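Phosphoglycerate oxidoreductase (Rhizobium etli, PDB 4HY3) probably binds NAD and reduces hydroxypyruvate or glyoxylate with NAD(P)H. Local coordinates at residues G127-L139 with D186-F198. Sequence-based numbering, arbitrary orientation.
Sequences GQVFAEPVAEIGL and DLGKALRRVLSGF
The methyls of Ala131 and Ala135 both pack on that of Ala190 where helices 131-139 and 186-195 cross. Their axes come within 8.3 Å at a crossing angle of -50°. Ala135 CB lies 3.6 Å from Ala190 CB, and the small side chains allow this close approach. Leu187 closes one end of the apolar seam: its CD2 meets Val134 CB at 3.5 Å, the two side chains crossing at about a right angle. At the other end Leu139 runs alongside Val194 in the opposite sense, with CD2 3.8 Å from Val194 CG2. Leu139 CD2 also meets Phe198 CE2 at 3.9 Å.

One salt bridge crosses the contact. Arg193 NH2 donates to Glu132 OE1 over 2.8 Å, nearly along the C-O axis of the carboxylate. Glu132 OE1 sits 22° out of the guanidinium plane. The Glu132 chain bends at chi2 (55°), which turns its carboxylate toward helix 186-195. An alanine here would remove the carboxylate and is likely to leave Arg193 without this acidic mate, its guanidinium freer to turn. Beside it, Glu136 binds the backbone of Ile174 and Ala175 of the second subunit.

Gly188 belongs to a GxGxxG pattern, consistent with a Rossmann-type dinucleotide site. Helix 186-195 follows strand 178-182 of the parallel sheet and leads to strand 201-205. Helix 131-147 packs across helix 186-195, with helix 320-338 touching Val129 and Pro133.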
# COMPACT_ATOMS: atom_id res chain seq x y z
N GLY A 127 -5.13 25.64 3.68
CA GLY A 127 -3.89 25.62 2.92
C GLY A 127 -3.41 24.25 2.46
O GLY A 127 -2.60 24.15 1.54
N GLN A 128 -3.91 23.18 3.08
CA GLN A 128 -3.44 21.87 2.65
C GLN A 128 -3.95 21.45 1.28
O GLN A 128 -3.47 20.48 0.71
CB GLN A 128 -3.65 20.80 3.70
CG GLN A 128 -5.07 20.36 3.82
CD GLN A 128 -5.14 18.96 4.36
OE1 GLN A 128 -4.17 18.19 4.24
NE2 GLN A 128 -6.27 18.62 4.97
N VAL A 129 -4.90 22.21 0.75
CA VAL A 129 -5.33 22.00 -0.63
C VAL A 129 -4.19 22.14 -1.64
O VAL A 129 -4.25 21.61 -2.72
CB VAL A 129 -6.49 22.93 -1.06
CG1 VAL A 129 -7.69 22.75 -0.14
CG2 VAL A 129 -6.05 24.39 -1.16
N PHE A 130 -3.14 22.86 -1.27
CA PHE A 130 -2.08 23.11 -2.22
C PHE A 130 -1.03 22.03 -2.21
O PHE A 130 -0.07 22.13 -2.97
CB PHE A 130 -1.42 24.43 -1.92
CG PHE A 130 -2.30 25.61 -2.16
CD1 PHE A 130 -2.88 25.83 -3.41
CD2 PHE A 130 -2.54 26.52 -1.14
CE1 PHE A 130 -3.70 26.92 -3.64
CE2 PHE A 130 -3.34 27.62 -1.37
CZ PHE A 130 -3.92 27.82 -2.62
N ALA A 131 -1.19 21.01 -1.35
CA ALA A 131 -0.21 19.95 -1.22
C ALA A 131 -0.19 19.09 -2.46
O ALA A 131 0.84 18.98 -3.12
CB ALA A 131 -0.48 19.11 0.00
N GLU A 132 -1.31 18.46 -2.79
CA GLU A 132 -1.35 17.48 -3.87
C GLU A 132 -0.86 18.13 -5.17
O GLU A 132 0.05 17.59 -5.83
CB GLU A 132 -2.75 16.87 -4.01
CG GLU A 132 -2.86 15.70 -4.95
CD GLU A 132 -1.89 14.59 -4.59
OE1 GLU A 132 -1.95 14.08 -3.45
OE2 GLU A 132 -1.07 14.21 -5.45
N PRO A 133 -1.44 19.30 -5.55
CA PRO A 133 -0.88 20.03 -6.69
C PRO A 133 0.66 20.11 -6.63
O PRO A 133 1.32 19.71 -7.58
CB PRO A 133 -1.52 21.42 -6.55
CG PRO A 133 -2.84 21.16 -5.90
CD PRO A 133 -2.64 19.97 -5.00
N VAL A 134 1.23 20.57 -5.53
CA VAL A 134 2.67 20.73 -5.44
C VAL A 134 3.47 19.42 -5.41
O VAL A 134 4.51 19.34 -6.03
CB VAL A 134 3.04 21.62 -4.27
CG1 VAL A 134 4.55 21.80 -4.21
CG2 VAL A 134 2.36 22.97 -4.44
N ALA A 135 2.98 18.40 -4.72
CA ALA A 135 3.59 17.07 -4.87
C ALA A 135 3.67 16.68 -6.34
O ALA A 135 4.72 16.36 -6.84
CB ALA A 135 2.84 16.00 -4.06
N GLU A 136 2.55 16.71 -7.04
CA GLU A 136 2.56 16.12 -8.37
C GLU A 136 3.56 16.73 -9.31
O GLU A 136 4.41 16.01 -9.86
CB GLU A 136 1.16 16.10 -8.95
CG GLU A 136 0.28 15.20 -8.10
CD GLU A 136 -0.97 14.72 -8.78
OE1 GLU A 136 -1.22 15.06 -9.97
OE2 GLU A 136 -1.72 13.99 -8.11
N ILE A 137 3.50 18.06 -9.46
CA ILE A 137 4.44 18.77 -10.33
C ILE A 137 5.88 18.63 -9.81
O ILE A 137 6.84 18.73 -10.57
CB ILE A 137 4.09 20.26 -10.50
CG1 ILE A 137 4.79 20.83 -11.73
CG2 ILE A 137 4.49 21.08 -9.28
CD1 ILE A 137 3.85 21.10 -12.87
N GLY A 138 5.99 18.36 -8.50
CA GLY A 138 7.27 18.07 -7.85
C GLY A 138 7.89 16.73 -8.25
O GLY A 138 9.08 16.66 -8.61
N LEU A 139 7.11 15.66 -8.16
CA LEU A 139 7.56 14.39 -8.68
C LEU A 139 7.82 14.62 -10.17
O LEU A 139 8.73 14.03 -10.77
CB LEU A 139 6.51 13.33 -8.44
CG LEU A 139 6.78 11.94 -8.96
CD1 LEU A 139 8.27 11.62 -8.88
CD2 LEU A 139 6.02 10.86 -8.19
N ASP A 186 2.38 19.17 5.33
CA ASP A 186 1.43 18.62 4.37
C ASP A 186 2.11 18.24 3.03
O ASP A 186 1.85 17.16 2.48
CB ASP A 186 0.29 19.62 4.11
CG ASP A 186 -0.59 19.84 5.34
OD1 ASP A 186 -0.95 18.86 6.02
OD2 ASP A 186 -0.94 21.01 5.61
N LEU A 187 2.96 19.14 2.52
CA LEU A 187 3.66 18.94 1.26
C LEU A 187 4.54 17.72 1.36
O LEU A 187 4.59 16.89 0.46
CB LEU A 187 4.51 20.16 0.95
CG LEU A 187 4.52 20.62 -0.51
CD1 LEU A 187 4.40 19.45 -1.47
CD2 LEU A 187 3.35 21.58 -0.75
N GLY A 188 5.22 17.61 2.50
CA GLY A 188 5.91 16.40 2.83
C GLY A 188 5.07 15.17 2.63
O GLY A 188 5.47 14.29 1.89
N LYS A 189 3.90 15.09 3.28
CA LYS A 189 3.07 13.87 3.22
C LYS A 189 2.57 13.58 1.83
O LYS A 189 2.48 12.41 1.43
CB LYS A 189 1.88 13.93 4.16
CG LYS A 189 2.24 14.19 5.61
CD LYS A 189 0.99 14.33 6.48
CE LYS A 189 1.30 15.14 7.74
NZ LYS A 189 0.07 15.45 8.53
N ALA A 190 2.25 14.64 1.07
CA ALA A 190 1.66 14.45 -0.25
C ALA A 190 2.69 13.79 -1.13
O ALA A 190 2.37 12.94 -1.98
CB ALA A 190 1.20 15.78 -0.84
N LEU A 191 3.94 14.18 -0.88
CA LEU A 191 5.09 13.73 -1.63
C LEU A 191 5.35 12.28 -1.28
O LEU A 191 5.44 11.41 -2.16
CB LEU A 191 6.26 14.62 -1.29
CG LEU A 191 7.50 14.72 -2.18
CD1 LEU A 191 7.31 14.32 -3.62
CD2 LEU A 191 7.98 16.15 -2.13
N ARG A 192 5.41 11.99 0.01
CA ARG A 192 5.57 10.61 0.43
C ARG A 192 4.51 9.76 -0.25
O ARG A 192 4.78 8.61 -0.57
CB ARG A 192 5.50 10.47 1.95
CG ARG A 192 5.45 9.05 2.48
CD ARG A 192 6.52 8.14 1.87
NE ARG A 192 6.42 6.78 2.41
CZ ARG A 192 5.68 5.80 1.91
NH1 ARG A 192 4.94 5.96 0.82
NH2 ARG A 192 5.68 4.63 2.52
N ARG A 193 3.33 10.31 -0.48
CA ARG A 193 2.28 9.50 -1.09
C ARG A 193 2.56 9.20 -2.56
O ARG A 193 2.52 8.04 -2.99
CB ARG A 193 0.91 10.12 -0.90
CG ARG A 193 -0.21 9.19 -1.35
CD ARG A 193 -1.56 9.59 -0.75
NE ARG A 193 -1.89 10.96 -1.14
CZ ARG A 193 -1.76 12.03 -0.36
NH1 ARG A 193 -1.32 11.89 0.88
NH2 ARG A 193 -2.06 13.25 -0.81
N VAL A 194 2.87 10.23 -3.34
CA VAL A 194 3.14 10.00 -4.75
C VAL A 194 4.37 9.11 -4.93
O VAL A 194 4.42 8.29 -5.85
CB VAL A 194 3.14 11.29 -5.61
CG1 VAL A 194 1.79 11.94 -5.51
CG2 VAL A 194 4.19 12.29 -5.17
N LEU A 195 5.31 9.20 -4.01
CA LEU A 195 6.51 8.39 -4.10
C LEU A 195 6.30 6.94 -3.65
O LEU A 195 7.15 6.10 -3.90
CB LEU A 195 7.68 9.05 -3.34
CG LEU A 195 8.17 10.41 -3.85
CD1 LEU A 195 8.93 11.21 -2.80
CD2 LEU A 195 9.03 10.26 -5.09
N SER A 196 5.17 6.63 -3.05
CA SER A 196 4.96 5.31 -2.48
C SER A 196 5.00 4.19 -3.48
O SER A 196 4.98 3.02 -3.10
CB SER A 196 3.63 5.23 -1.74
OG SER A 196 2.57 5.40 -2.65
N GLY A 197 5.03 4.54 -4.75
CA GLY A 197 5.07 3.55 -5.81
C GLY A 197 6.47 3.32 -6.31
O GLY A 197 6.68 2.60 -7.28
N PHE A 198 7.45 3.91 -5.64
CA PHE A 198 8.83 3.82 -6.09
C PHE A 198 9.74 3.02 -5.20
O PHE A 198 10.91 2.87 -5.50
CB PHE A 198 9.39 5.20 -6.30
CG PHE A 198 8.81 5.89 -7.48
CD1 PHE A 198 9.54 6.01 -8.64
CD2 PHE A 198 7.53 6.42 -7.43
CE1 PHE A 198 9.00 6.67 -9.74
CE2 PHE A 198 6.98 7.08 -8.53
CZ PHE A 198 7.73 7.20 -9.69
O HOH W 1 -0.02 22.98 3.35